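Local coordinates for protein inorganic pyrophosphatase (Ehrlichia chaffeensis, PDB 3LO0) that probably catalyses the magnesium-dependent hydrolysis of inorganic diphosphate to two phosphate ions, working as a homohexamer, at residues Val95-Phe99 with Asp136-Asn140. Residues are numbered along the deposited sequence; the frame is centred on the assembly and turned at random.
Sequences VASRF and DQYYN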
loop_
_atom_site.group_PDB
_atom_site.type_symbol
_atom_site.label_atom_id
_atom_site.label_comp_id
_atom_site.label_asym_id
_atom_site.label_seq_id
_atom_site.Cartn_x
_atom_site.Cartn_y
_atom_site.Cartn_z
ATOM N N VAL A 95 3.465 -11.860 17.048
ATOM C CA VAL A 95 3.907 -12.884 16.127
ATOM C C VAL A 95 4.776 -12.249 15.060
ATOM O O VAL A 95 4.293 -11.490 14.254
ATOM C CB VAL A 95 2.756 -13.635 15.466
ATOM C CG1 VAL A 95 3.290 -14.847 14.655
ATOM C CG2 VAL A 95 1.710 -14.097 16.539
ATOM N N ALA A 96 6.062 -12.546 15.077
ATOM C CA ALA A 96 6.959 -12.056 14.034
ATOM C C ALA A 96 6.616 -12.762 12.739
ATOM O O ALA A 96 6.273 -13.936 12.733
ATOM C CB ALA A 96 8.415 -12.317 14.441
ATOM N N SER A 97 6.638 -12.045 11.610
ATOM C CA SER A 97 6.361 -12.685 10.364
ATOM C C SER A 97 7.037 -11.948 9.188
ATOM O O SER A 97 7.528 -10.844 9.352
ATOM C CB SER A 97 4.854 -12.822 10.167
ATOM O OG SER A 97 4.267 -11.592 9.859
ATOM N N ARG A 98 7.091 -12.587 8.031
ATOM C CA ARG A 98 7.761 -11.993 6.860
ATOM C C ARG A 98 6.836 -10.983 6.185
ATOM O O ARG A 98 7.294 -10.090 5.447
ATOM C CB ARG A 98 8.135 -13.086 5.835
ATOM C CG ARG A 98 9.190 -14.105 6.235
ATOM C CD ARG A 98 9.698 -14.962 4.997
ATOM N NE ARG A 98 8.808 -16.066 4.585
ATOM C CZ ARG A 98 8.166 -16.177 3.415
ATOM N NH1 ARG A 98 8.260 -15.257 2.458
ATOM N NH2 ARG A 98 7.413 -17.238 3.178
ATOM N N PHE A 99 5.527 -11.160 6.388
ATOM C CA PHE A 99 4.492 -10.296 5.783
ATOM C C PHE A 99 3.387 -10.043 6.814
ATOM O O PHE A 99 3.139 -10.902 7.668
ATOM C CB PHE A 99 3.873 -10.978 4.568
ATOM C CG PHE A 99 4.856 -11.185 3.452
ATOM C CD1 PHE A 99 5.259 -10.108 2.674
ATOM C CD2 PHE A 99 5.421 -12.424 3.225
ATOM C CE1 PHE A 99 6.192 -10.277 1.644
ATOM C CE2 PHE A 99 6.357 -12.603 2.187
ATOM C CZ PHE A 99 6.735 -11.531 1.413
ATOM N N ASP A 136 5.580 -21.123 8.133
ATOM C CA ASP A 136 6.752 -20.553 7.451
ATOM C C ASP A 136 8.049 -21.163 7.998
ATOM O O ASP A 136 8.358 -20.997 9.171
ATOM C CB ASP A 136 6.771 -19.038 7.679
ATOM C CG ASP A 136 7.728 -18.293 6.741
ATOM O OD1 ASP A 136 8.474 -18.941 5.968
ATOM O OD2 ASP A 136 7.745 -17.044 6.790
ATOM N N GLN A 137 8.851 -21.783 7.133
ATOM C CA GLN A 137 10.122 -22.354 7.582
ATOM C C GLN A 137 11.223 -21.320 7.834
ATOM O O GLN A 137 12.261 -21.664 8.397
ATOM C CB GLN A 137 10.613 -23.441 6.605
ATOM C CG GLN A 137 9.517 -24.453 6.319
ATOM C CD GLN A 137 9.996 -25.884 6.232
ATOM O OE1 GLN A 137 11.148 -26.168 5.884
ATOM N NE2 GLN A 137 9.094 -26.805 6.547
ATOM N N TYR A 138 10.986 -20.058 7.475
ATOM C CA TYR A 138 11.986 -19.032 7.680
ATOM C C TYR A 138 12.470 -18.996 9.116
ATOM O O TYR A 138 13.654 -18.733 9.360
ATOM C CB TYR A 138 11.455 -17.649 7.281
ATOM C CG TYR A 138 12.501 -16.562 7.243
ATOM C CD1 TYR A 138 13.215 -16.291 6.073
ATOM C CD2 TYR A 138 12.761 -15.776 8.362
ATOM C CE1 TYR A 138 14.175 -15.279 6.030
ATOM C CE2 TYR A 138 13.732 -14.764 8.332
ATOM C CZ TYR A 138 14.422 -14.517 7.162
ATOM O OH TYR A 138 15.369 -13.518 7.130
ATOM N N TYR A 139 11.555 -19.202 10.064
ATOM C CA TYR A 139 11.838 -19.019 11.480
ATOM C C TYR A 139 12.230 -20.316 12.195
ATOM O O TYR A 139 12.409 -20.296 13.401
ATOM C CB TYR A 139 10.626 -18.334 12.197
ATOM C CG TYR A 139 10.306 -16.947 11.675
ATOM C CD1 TYR A 139 11.021 -15.823 12.115
ATOM C CD2 TYR A 139 9.311 -16.755 10.712
ATOM C CE1 TYR A 139 10.742 -14.550 11.621
ATOM C CE2 TYR A 139 9.028 -15.481 10.222
ATOM C CZ TYR A 139 9.742 -14.392 10.677
ATOM O OH TYR A 139 9.474 -13.130 10.158
ATOM N N ASN A 140 12.423 -21.415 11.446
ATOM C CA ASN A 140 12.842 -22.706 12.013
ATOM C C ASN A 140 13.987 -22.575 13.016
ATOM O O ASN A 140 13.975 -23.230 14.049
ATOM C CB ASN A 140 13.262 -23.699 10.908
ATOM C CG ASN A 140 12.085 -24.297 10.149
ATOM O OD1 ASN A 140 10.936 -24.130 10.528
ATOM N ND2 ASN A 140 12.384 -25.009 9.062
HETATM O O HOH W 1 6.186 -15.286 8.092
#
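Two donors grip OD2 of Asp-136: NE of Arg-98, in a salt bridge with an NE to OD2 distance of 2.6 Å, and a water that donates a hydrogen bond to it. The same water accepts from the backbone N of Arg-98 at 2.8 Å, so one arginine holds a single carboxylate oxygen twice, the side chain directly and the main chain through the water. The pair ties together two loops of the pyrophosphatase barrel: residues 95-99 follow strand 92-95, and the loop holding 136-140 comes after the parallel neighbour of that strand, 124-131. NE meets OD2 on the syn side but tilted out of both the carboxylate and the guanidinium planes; the N-H...O angle is only 137° and the two planes stand 72° apart. NE and NH2 add weak bonds to OD1. The chain of Arg-98 bends at chi3 (-80°), which swings NE out of the CB-CG-CD plane to meet OD2. OD1 also closes an Asx turn, accepting from the backbone N of Tyr-138 at 3.1 Å from above the carboxylate plane, which ties the carboxylate to its own loop. CD of Arg-98 lies against Tyr-138, 3.9 Å from its CD1.

Next to the salt bridge, Tyr-139 lays its phenol end against the backbone of Ser-97, with CZ 3.8 Å from CA of Ser-97, while CB of Ala-96 lies loosely, 4.3 Å, from CE1 of Tyr-139. Tyr-138 CD2 covers one face of the Tyr-139 ring over its centre, and Phe-148, Val-130 and Pro-131 also pack on Tyr-139. NH2 of Arg-98 donates to Leu-67 O of a second subunit, whose Phe-66 packs on Arg-98 and Asp-136. Within 95-99, OG of Ser-97 donates to O of Phe-99 at 2.6 Å, from above the carbonyl plane.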